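Local coordinates for protein DNA-dependent metalloprotease SPRTN (Homo sapiens, PDB 6MDW) that cleaves proteins covalently cross-linked to DNA, acting as a DNA-dependent zinc metalloendopeptidase that safeguards genome integrity during DNA synthesis, at residues Asp34-Gly39 against Thr88-Met93; Gln26-Gln31 against Lys83-Thr88; Cys68-Ser73 against Ile94-Phe99. All blocks are in the same frame, centred on the assembly; numbering follows the deposited sequence.

Contact 1. Residues Asp34-Gly39 against Thr88-Met93; sequences DQFFWG and TLLHEM. With ZN (zinc ion), chain F.
Phe-37 and Met-93 both carry CG anti to their own carbonyl carbon (chi1 -64° and -70°), and these two side chains, aimed from 34-39 and 88-93 at each other, make the main meeting of the contact. The far half of the Phe-37 ring meets the base of the methionine obliquely, with Phe-37 CE2 3.7 Å from Met-93 CB. A bend at the last torsion of Met-93 (chi3 74°) then brings its methyl back beside the same ring, where Met-93 CE lies 3.8 Å from Phe-37 CD2. Base and methyl thus both touch the ring, while the sulfur between them stands obliquely to it, Met-93 SD lying 5.4 Å from the ring centroid in a Met-aromatic contact. Leu-90 adds a single branch: its CD2 reaches the edge of the Phe-37 ring, near the ring plane, 4.1 Å from CE2, and the same methyl meets Phe-36 CD2 at 4.1 Å. Phe-36 is steadied from its other neighbours, with Gln-35 CB over the centre of one ring face and Ile-121 of helix 112-125 against the side chain. All four touching residues are buried and no hydrogen bond crosses between the segments, so apolar packing joins them. Cutting Phe-37 back to an alanine would probably open a gap beside Met-93 and leave its methyl and the Leu-90 branch without their common partner. On the helix side turned from the phenylalanines, His-91 binds the catalytic zinc ion through NE2 at 2.0 Å, with His-95 and His-110 as the other histidine ligands. Backed by the last turn of helix 25-36 and the residue that follows it, and carrying the active-site Glu-92, this is the HExxH zinc-binding helix of the SprT-like metalloprotease domain.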
loop_
_atom_site.group_PDB
_atom_site.type_symbol
_atom_site.label_atom_id
_atom_site.label_comp_id
_atom_site.label_asym_id
_atom_site.label_seq_id
_atom_site.Cartn_x
_atom_site.Cartn_y
_atom_site.Cartn_z
ATOM N N ASP A 34 -15.513 -7.442 5.220
ATOM C CA ASP A 34 -16.967 -7.694 5.362
ATOM C C ASP A 34 -17.777 -6.466 4.912
ATOM O O ASP A 34 -18.797 -6.572 4.193
ATOM C CB ASP A 34 -17.287 -8.047 6.813
ATOM C CG ASP A 34 -18.770 -8.184 7.120
ATOM O OD1 ASP A 34 -19.416 -8.948 6.395
ATOM O OD2 ASP A 34 -19.257 -7.479 8.057
ATOM N N GLN A 35 -17.389 -5.281 5.366
ATOM C CA GLN A 35 -18.213 -4.080 5.198
ATOM C C GLN A 35 -18.057 -3.439 3.816
ATOM O O GLN A 35 -19.038 -2.840 3.347
ATOM C CB GLN A 35 -17.893 -3.045 6.265
ATOM C CG GLN A 35 -18.331 -3.501 7.650
ATOM C CD GLN A 35 -18.184 -2.413 8.675
ATOM O OE1 GLN A 35 -17.382 -1.501 8.538
ATOM N NE2 GLN A 35 -18.992 -2.512 9.723
ATOM N N PHE A 36 -16.871 -3.541 3.184
ATOM C CA PHE A 36 -16.566 -2.765 2.009
ATOM C C PHE A 36 -16.152 -3.602 0.812
ATOM O O PHE A 36 -16.137 -3.024 -0.283
ATOM C CB PHE A 36 -15.483 -1.717 2.308
ATOM C CG PHE A 36 -15.862 -0.837 3.467
ATOM C CD1 PHE A 36 -17.061 -0.137 3.442
ATOM C CD2 PHE A 36 -15.056 -0.749 4.588
ATOM C CE1 PHE A 36 -17.464 0.612 4.532
ATOM C CE2 PHE A 36 -15.462 0.016 5.672
ATOM C CZ PHE A 36 -16.667 0.678 5.639
ATOM N N PHE A 37 -15.830 -4.901 0.948
ATOM C CA PHE A 37 -15.305 -5.691 -0.155
ATOM C C PHE A 37 -16.056 -7.007 -0.326
ATOM O O PHE A 37 -15.578 -7.903 -0.969
ATOM C CB PHE A 37 -13.795 -5.944 0.011
ATOM C CG PHE A 37 -12.995 -4.666 -0.050
ATOM C CD1 PHE A 37 -12.734 -4.071 -1.270
ATOM C CD2 PHE A 37 -12.622 -4.023 1.107
ATOM C CE1 PHE A 37 -12.024 -2.878 -1.346
ATOM C CE2 PHE A 37 -11.884 -2.850 1.034
ATOM C CZ PHE A 37 -11.594 -2.280 -0.182
ATOM N N TRP A 38 -17.289 -7.026 0.193
ATOM C CA TRP A 38 -18.278 -8.118 -0.038
ATOM C C TRP A 38 -17.717 -9.497 0.356
ATOM O O TRP A 38 -18.112 -10.535 -0.201
ATOM C CB TRP A 38 -18.748 -8.081 -1.493
ATOM C CG TRP A 38 -19.233 -6.742 -1.939
ATOM C CD1 TRP A 38 -20.453 -6.193 -1.687
ATOM C CD2 TRP A 38 -18.493 -5.753 -2.679
ATOM N NE1 TRP A 38 -20.531 -4.945 -2.235
ATOM C CE2 TRP A 38 -19.347 -4.654 -2.861
ATOM C CE3 TRP A 38 -17.214 -5.716 -3.246
ATOM C CZ2 TRP A 38 -18.976 -3.523 -3.588
ATOM C CZ3 TRP A 38 -16.832 -4.593 -3.944
ATOM C CH2 TRP A 38 -17.704 -3.511 -4.111
ATOM N N GLY A 39 -16.753 -9.535 1.292
ATOM C CA GLY A 39 -16.147 -10.774 1.759
ATOM C C GLY A 39 -15.089 -11.328 0.816
ATOM O O GLY A 39 -14.508 -12.385 1.097
ATOM N N THR A 88 -4.715 4.151 4.799
ATOM C CA THR A 88 -3.640 3.418 4.121
ATOM C C THR A 88 -4.097 1.972 3.864
ATOM O O THR A 88 -3.946 1.429 2.768
ATOM C CB THR A 88 -2.319 3.444 4.913
ATOM O OG1 THR A 88 -1.938 4.816 5.085
ATOM C CG2 THR A 88 -1.247 2.661 4.194
ATOM N N LEU A 89 -4.685 1.343 4.893
ATOM C CA LEU A 89 -5.110 -0.047 4.761
ATOM C C LEU A 89 -6.167 -0.136 3.654
ATOM O O LEU A 89 -6.119 -1.039 2.826
ATOM C CB LEU A 89 -5.675 -0.536 6.095
ATOM C CG LEU A 89 -6.333 -1.921 6.071
ATOM C CD1 LEU A 89 -5.420 -3.001 5.557
ATOM C CD2 LEU A 89 -6.869 -2.287 7.436
ATOM N N LEU A 90 -7.135 0.800 3.662
ATOM C CA LEU A 90 -8.247 0.696 2.689
ATOM C C LEU A 90 -7.703 0.884 1.270
ATOM O O LEU A 90 -8.139 0.219 0.343
ATOM C CB LEU A 90 -9.348 1.690 3.047
ATOM C CG LEU A 90 -10.223 1.274 4.215
ATOM C CD1 LEU A 90 -11.064 2.443 4.658
ATOM C CD2 LEU A 90 -11.061 0.044 3.885
ATOM N N HIS A 91 -6.737 1.807 1.098
ATOM C CA HIS A 91 -6.088 1.996 -0.189
ATOM C C HIS A 91 -5.472 0.684 -0.690
ATOM O O HIS A 91 -5.710 0.266 -1.815
ATOM C CB HIS A 91 -5.041 3.111 -0.075
ATOM C CG HIS A 91 -4.260 3.399 -1.311
ATOM N ND1 HIS A 91 -4.315 4.638 -1.947
ATOM C CD2 HIS A 91 -3.380 2.647 -2.019
ATOM C CE1 HIS A 91 -3.513 4.601 -3.002
ATOM N NE2 HIS A 91 -2.937 3.392 -3.082
ATOM N N GLU A 92 -4.700 0.025 0.177
ATOM C CA GLU A 92 -4.082 -1.231 -0.198
ATOM C C GLU A 92 -5.133 -2.309 -0.494
ATOM O O GLU A 92 -4.968 -3.106 -1.403
ATOM C CB GLU A 92 -3.125 -1.748 0.883
ATOM C CG GLU A 92 -1.974 -0.800 1.188
ATOM C CD GLU A 92 -1.202 -0.344 -0.025
ATOM O OE1 GLU A 92 -1.053 -1.099 -1.012
ATOM O OE2 GLU A 92 -0.752 0.830 0.013
ATOM N N MET A 93 -6.216 -2.332 0.291
ATOM C CA MET A 93 -7.265 -3.339 0.047
ATOM C C MET A 93 -7.961 -3.142 -1.299
ATOM O O MET A 93 -8.394 -4.137 -1.904
ATOM C CB MET A 93 -8.255 -3.321 1.208
ATOM C CG MET A 93 -7.653 -3.865 2.519
ATOM S SD MET A 93 -8.792 -3.819 3.942
ATOM C CE MET A 93 -9.883 -5.177 3.513
HETATM ZN ZN ZN F . -1.617 2.811 -4.513
#

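Contact 2. Residues Gln26-Gln31 against Lys83-Thr88; sequences QALFVQ and KDLVET
Leu-28 reaches from helix 25-36 toward helix 82-100 and meets Leu-85 methyl to methyl, Leu-28 CD1 standing 3.7 Å from Leu-85 CD2. The two leucines approach from different torsions: CG of Leu-28 is anti to its carbonyl carbon (chi1 -71°), whereas CG of Leu-85 is anti to the backbone N (chi1 168°). This is the close part. Val-86 joins more loosely, its CG2 4.4 Å from the same Leu-28 CD1, so one methyl serves both partners. The three side chains are buried and no hydrogen bond crosses between the segments.

The solvent side lies away from this spot: Ala-27 and Val-30 are exposed on helix 25-36, and on helix 82-100 the partly exposed Lys-83 forms a salt bridge with Glu-17. Thr-88 is buried and bonds back along its own helix, its OG1 meeting Asp-84 O at 2.7 Å, while Thr-88 N reaches that oxygen from the opposite face of the carbonyl plane.

The leucine pair is extended along helix 82-100 by Leu-89, which also packs on Leu-28. Leu-85 touches Trp-48 of strand 45-49 and Leu-72 of strand 68-73, placing helix 82-100 against the sheet, while Phe-29 of helix 25-36 packs on Val-46.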
loop_
_atom_site.group_PDB
_atom_site.type_symbol
_atom_site.label_atom_id
_atom_site.label_comp_id
_atom_site.label_asym_id
_atom_site.label_seq_id
_atom_site.Cartn_x
_atom_site.Cartn_y
_atom_site.Cartn_z
ATOM N N GLN A 26 -5.665 -6.914 12.443
ATOM C CA GLN A 26 -6.406 -8.087 11.963
ATOM C C GLN A 26 -7.907 -7.799 12.038
ATOM O O GLN A 26 -8.671 -8.066 11.069
ATOM C CB GLN A 26 -6.049 -9.343 12.761
ATOM C CG GLN A 26 -4.630 -9.821 12.503
ATOM C CD GLN A 26 -4.309 -9.777 11.031
ATOM O OE1 GLN A 26 -5.032 -10.327 10.203
ATOM N NE2 GLN A 26 -3.230 -9.093 10.689
ATOM N N ALA A 27 -8.355 -7.241 13.162
ATOM C CA ALA A 27 -9.779 -6.918 13.331
ATOM C C ALA A 27 -10.237 -5.925 12.263
ATOM O O ALA A 27 -11.353 -6.092 11.720
ATOM C CB ALA A 27 -10.096 -6.382 14.708
ATOM N N LEU A 28 -9.415 -4.901 11.965
ATOM C CA LEU A 28 -9.784 -3.900 10.969
ATOM C C LEU A 28 -9.926 -4.572 9.608
ATOM O O LEU A 28 -10.865 -4.282 8.850
ATOM C CB LEU A 28 -8.727 -2.797 10.877
ATOM C CG LEU A 28 -8.642 -1.842 12.060
ATOM C CD1 LEU A 28 -7.452 -0.912 11.881
ATOM C CD2 LEU A 28 -9.903 -1.015 12.217
ATOM N N PHE A 29 -8.966 -5.429 9.271
ATOM C CA PHE A 29 -9.009 -6.132 8.014
ATOM C C PHE A 29 -10.311 -6.935 7.915
ATOM O O PHE A 29 -11.016 -6.845 6.907
ATOM C CB PHE A 29 -7.761 -7.000 7.831
ATOM C CG PHE A 29 -7.876 -7.999 6.720
ATOM C CD1 PHE A 29 -7.915 -7.603 5.398
ATOM C CD2 PHE A 29 -7.986 -9.342 7.019
ATOM C CE1 PHE A 29 -8.093 -8.538 4.387
ATOM C CE2 PHE A 29 -8.147 -10.275 6.009
ATOM C CZ PHE A 29 -8.208 -9.863 4.701
ATOM N N VAL A 30 -10.640 -7.705 8.962
ATOM C CA VAL A 30 -11.814 -8.552 8.913
ATOM C C VAL A 30 -13.064 -7.678 8.733
ATOM O O VAL A 30 -13.959 -7.954 7.887
ATOM C CB VAL A 30 -11.889 -9.419 10.181
ATOM C CG1 VAL A 30 -13.273 -10.024 10.378
ATOM C CG2 VAL A 30 -10.815 -10.486 10.176
ATOM N N GLN A 31 -13.131 -6.587 9.475
ATOM C CA GLN A 31 -14.236 -5.670 9.425
ATOM C C GLN A 31 -14.385 -5.104 8.008
ATOM O O GLN A 31 -15.461 -5.096 7.416
ATOM C CB GLN A 31 -14.076 -4.544 10.440
ATOM C CG GLN A 31 -15.195 -3.517 10.414
ATOM C CD GLN A 31 -14.892 -2.245 11.171
ATOM O OE1 GLN A 31 -13.993 -2.189 12.014
ATOM N NE2 GLN A 31 -15.627 -1.195 10.868
ATOM N N LYS A 83 -6.879 7.550 11.513
ATOM C CA LYS A 83 -7.301 7.801 10.138
ATOM C C LYS A 83 -6.209 7.397 9.149
ATOM O O LYS A 83 -6.538 6.922 8.059
ATOM C CB LYS A 83 -7.713 9.245 9.897
ATOM C CG LYS A 83 -6.693 10.313 10.169
ATOM C CD LYS A 83 -7.239 11.683 9.763
ATOM C CE LYS A 83 -6.157 12.739 9.660
ATOM N NZ LYS A 83 -6.741 14.080 9.417
ATOM N N ASP A 84 -4.942 7.610 9.488
ATOM C CA ASP A 84 -3.879 7.330 8.542
ATOM C C ASP A 84 -3.685 5.817 8.392
ATOM O O ASP A 84 -3.442 5.343 7.284
ATOM C CB ASP A 84 -2.597 8.038 8.970
ATOM C CG ASP A 84 -2.672 9.557 8.863
ATOM O OD1 ASP A 84 -3.513 10.088 8.105
ATOM O OD2 ASP A 84 -1.904 10.236 9.572
ATOM N N LEU A 85 -3.784 5.029 9.475
ATOM C CA LEU A 85 -3.744 3.565 9.379
ATOM C C LEU A 85 -4.902 3.114 8.473
ATOM O O LEU A 85 -4.727 2.344 7.555
ATOM C CB LEU A 85 -3.836 2.902 10.759
ATOM C CG LEU A 85 -4.095 1.399 10.734
ATOM C CD1 LEU A 85 -2.981 0.692 10.003
ATOM C CD2 LEU A 85 -4.224 0.852 12.152
ATOM N N VAL A 86 -6.101 3.593 8.810
ATOM C CA VAL A 86 -7.290 3.096 8.172
ATOM C C VAL A 86 -7.277 3.461 6.677
ATOM O O VAL A 86 -7.576 2.608 5.821
ATOM C CB VAL A 86 -8.551 3.595 8.875
ATOM C CG1 VAL A 86 -9.782 3.308 8.011
ATOM C CG2 VAL A 86 -8.690 2.947 10.248
ATOM N N GLU A 87 -6.961 4.714 6.335
ATOM C CA GLU A 87 -6.959 5.144 4.947
ATOM C C GLU A 87 -5.855 4.423 4.157
ATOM O O GLU A 87 -6.040 4.083 2.986
ATOM C CB GLU A 87 -6.877 6.665 4.816
ATOM C CG GLU A 87 -8.147 7.335 5.286
ATOM C CD GLU A 87 -8.136 8.845 5.375
ATOM O OE1 GLU A 87 -7.044 9.449 5.352
ATOM O OE2 GLU A 87 -9.251 9.429 5.578
ATOM N N THR A 88 -4.715 4.151 4.799
ATOM C CA THR A 88 -3.640 3.418 4.121
ATOM C C THR A 88 -4.097 1.972 3.864
ATOM O O THR A 88 -3.946 1.429 2.768
ATOM C CB THR A 88 -2.319 3.444 4.913
ATOM O OG1 THR A 88 -1.938 4.816 5.085
ATOM C CG2 THR A 88 -1.247 2.661 4.194
#

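Contact 3. Residues Cys68-Ser73 against Ile94-Phe99; sequences CSIRLS and IHAYLF. With ZN (zinc ion), chain F.
Cys-68 and Ala-96 make the closest approach between strand 68-73 and residues 94-99 of helix 82-100, with Cys-68 SG 3.6 Å from Ala-96 CB. The thiol sulfur arrives there because it stands anti to the backbone N (chi1 176°), laid over the small side chain of the alanine. One turn farther on, Phe-99 swings its ring toward the base of the cysteine, and Phe-99 CD2 comes within 3.9 Å of Cys-68 CB. The sulfur itself lies 5.4 Å from the Phe-99 centroid, oblique to the ring, as a Cys sulfur-aromatic contact. Ile-70, two residues along the strand, brings CD1 to 4.2 Å from Ala-96 CB, so that the alanine methyl is touched by both strand side chains.

Outside this apolar shell, Val-44 packs against Cys-68 and Ile-70, and Ile-70 also rests on Glu-92 and Met-93 of the helix. The strand backbone is held by hydrogen bonds to Glu-45 and Lys-47 on one flank and to Ser-60 and Ile-58 on the other. On the strand's other side, Arg-71 in the conformer described pairs with Glu-45 in a salt bridge. His-95, beside Ala-96 on the helix, binds the catalytic zinc ion through NE2 at 2.1 Å.

Over these segments, strand 68-73 and residues 94-99 of the helix run almost antiparallel, at 173°, their axes coming within 9.2 Å. Strand 68-73 is the central strand of a three-stranded mixed sheet, between 45-49 and 57-61, and helix 82-100 lies along it, in the opposite direction, with Ile-94 turned to helix 112-125.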
loop_
_atom_site.group_PDB
_atom_site.type_symbol
_atom_site.label_atom_id
_atom_site.label_comp_id
_atom_site.label_asym_id
_atom_site.label_seq_id
_atom_site.Cartn_x
_atom_site.Cartn_y
_atom_site.Cartn_z
ATOM N N CYS A 68 -2.431 -12.774 -2.338
ATOM C CA CYS A 68 -2.111 -11.355 -2.237
ATOM C C CYS A 68 -1.775 -11.030 -0.776
ATOM O O CYS A 68 -2.436 -11.523 0.150
ATOM C CB CYS A 68 -3.284 -10.513 -2.735
ATOM S SG CYS A 68 -3.028 -8.741 -2.531
ATOM N N SER A 69 -0.706 -10.241 -0.572
ATOM C CA SER A 69 -0.209 -9.848 0.746
ATOM C C SER A 69 -0.248 -8.317 0.841
ATOM O O SER A 69 0.087 -7.642 -0.148
ATOM C CB SER A 69 1.209 -10.349 0.972
ATOM O OG SER A 69 1.259 -11.771 1.119
ATOM N N ILE A 70 -0.649 -7.797 2.000
ATOM C CA ILE A 70 -0.557 -6.373 2.296
ATOM C C ILE A 70 0.365 -6.219 3.499
ATOM O O ILE A 70 0.255 -6.986 4.467
ATOM C CB ILE A 70 -1.953 -5.791 2.598
ATOM C CG1 ILE A 70 -2.873 -5.904 1.386
ATOM C CG2 ILE A 70 -1.889 -4.362 3.155
ATOM C CD1 ILE A 70 -4.331 -5.533 1.707
ATOM N N ARG A 71 1.229 -5.191 3.464
ATOM C CA ARG A 71 2.110 -4.832 4.539
ATOM C C ARG A 71 1.905 -3.358 4.883
ATOM O O ARG A 71 1.817 -2.558 3.934
ATOM C CB ARG A 71 3.555 -5.078 4.103
ATOM C CG ARG A 71 3.769 -6.476 3.557
ATOM C CD ARG A 71 3.679 -7.447 4.706
ATOM N NE ARG A 71 4.059 -8.778 4.286
ATOM C CZ ARG A 71 3.213 -9.784 4.117
ATOM N NH1 ARG A 71 1.911 -9.586 4.204
ATOM N NH2 ARG A 71 3.683 -11.002 3.908
ATOM N N LEU A 72 1.822 -3.061 6.178
ATOM C CA LEU A 72 1.679 -1.706 6.703
ATOM C C LEU A 72 2.934 -1.377 7.513
ATOM O O LEU A 72 3.383 -2.212 8.322
ATOM C CB LEU A 72 0.453 -1.606 7.617
ATOM C CG LEU A 72 -0.903 -1.626 6.909
ATOM C CD1 LEU A 72 -2.018 -1.639 7.908
ATOM C CD2 LEU A 72 -1.085 -0.433 5.995
ATOM N N SER A 73 3.467 -0.163 7.338
ATOM C CA SER A 73 4.693 0.265 8.006
ATOM C C SER A 73 4.417 0.612 9.464
ATOM O O SER A 73 3.803 1.647 9.750
ATOM C CB SER A 73 5.266 1.441 7.277
ATOM O OG SER A 73 6.363 1.948 8.001
ATOM N N ILE A 94 -8.043 -1.904 -1.786
ATOM C CA ILE A 94 -8.590 -1.671 -3.115
ATOM C C ILE A 94 -7.665 -2.292 -4.161
ATOM O O ILE A 94 -8.092 -3.009 -5.050
ATOM C CB ILE A 94 -8.816 -0.176 -3.402
ATOM C CG1 ILE A 94 -9.875 0.403 -2.458
ATOM C CG2 ILE A 94 -9.230 -0.024 -4.841
ATOM C CD1 ILE A 94 -9.967 1.894 -2.549
ATOM N N HIS A 95 -6.359 -2.048 -4.042
ATOM C CA HIS A 95 -5.414 -2.715 -4.957
ATOM C C HIS A 95 -5.593 -4.232 -4.874
ATOM O O HIS A 95 -5.586 -4.937 -5.897
ATOM C CB HIS A 95 -3.969 -2.348 -4.609
ATOM C CG HIS A 95 -3.540 -0.962 -4.984
ATOM N ND1 HIS A 95 -3.716 -0.401 -6.246
ATOM C CD2 HIS A 95 -2.892 -0.036 -4.243
ATOM C CE1 HIS A 95 -3.194 0.827 -6.223
ATOM N NE2 HIS A 95 -2.698 1.082 -5.005
ATOM N N ALA A 96 -5.689 -4.760 -3.668
ATOM C CA ALA A 96 -5.854 -6.210 -3.498
ATOM C C ALA A 96 -7.153 -6.670 -4.192
ATOM O O ALA A 96 -7.181 -7.724 -4.815
ATOM C CB ALA A 96 -5.864 -6.562 -2.041
ATOM N N TYR A 97 -8.251 -5.926 -4.010
ATOM C CA TYR A 97 -9.515 -6.329 -4.597
ATOM C C TYR A 97 -9.419 -6.380 -6.120
ATOM O O TYR A 97 -9.955 -7.313 -6.742
ATOM C CB TYR A 97 -10.628 -5.366 -4.180
ATOM C CG TYR A 97 -11.983 -5.790 -4.693
ATOM C CD1 TYR A 97 -12.721 -6.701 -3.983
ATOM C CD2 TYR A 97 -12.522 -5.263 -5.848
ATOM C CE1 TYR A 97 -13.966 -7.124 -4.418
ATOM C CE2 TYR A 97 -13.751 -5.698 -6.322
ATOM C CZ TYR A 97 -14.482 -6.607 -5.581
ATOM O OH TYR A 97 -15.705 -7.055 -6.048
ATOM N N LEU A 98 -8.784 -5.378 -6.740
ATOM C CA LEU A 98 -8.636 -5.357 -8.189
ATOM C C LEU A 98 -7.777 -6.529 -8.656
ATOM O O LEU A 98 -8.052 -7.106 -9.701
ATOM C CB LEU A 98 -8.097 -4.002 -8.648
ATOM C CG LEU A 98 -9.013 -2.817 -8.372
ATOM C CD1 LEU A 98 -8.359 -1.520 -8.795
ATOM C CD2 LEU A 98 -10.338 -2.963 -9.095
ATOM N N PHE A 99 -6.788 -6.936 -7.862
ATOM C CA PHE A 99 -5.970 -8.100 -8.199
ATOM C C PHE A 99 -6.815 -9.386 -8.127
ATOM O O PHE A 99 -6.812 -10.209 -9.096
ATOM C CB PHE A 99 -4.718 -8.188 -7.309
ATOM C CG PHE A 99 -4.012 -9.515 -7.429
ATOM C CD1 PHE A 99 -3.208 -9.776 -8.528
ATOM C CD2 PHE A 99 -4.189 -10.507 -6.482
ATOM C CE1 PHE A 99 -2.561 -10.996 -8.646
ATOM C CE2 PHE A 99 -3.547 -11.729 -6.607
ATOM C CZ PHE A 99 -2.751 -11.972 -7.696
HETATM ZN ZN ZN F . -1.617 2.811 -4.513
#

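How the contacts relate
All three contacts use helix 82-100. Contacts 1 and 2, whose centres are 8 Å apart, line up along its meeting with helix 25-36 and share Thr-88; Met-93 CE packs 3.6 Å from Phe-29 CD1 between them. Contact 3 joins the helix to the sheet. It touches contact 1 where Glu-92 CB lies 3.7 Å from Ile-70 CG2, placing the active-site glutamate against the central strand, and contact 2 through Leu-72. Contacts 1 and 3 each supply a histidine to the catalytic zinc ion, whereas in contact 2 the Leu-85 side chain is about 9 Å from that of Glu-92. The zinc helix is therefore packed between helix 25-36 and the sheet.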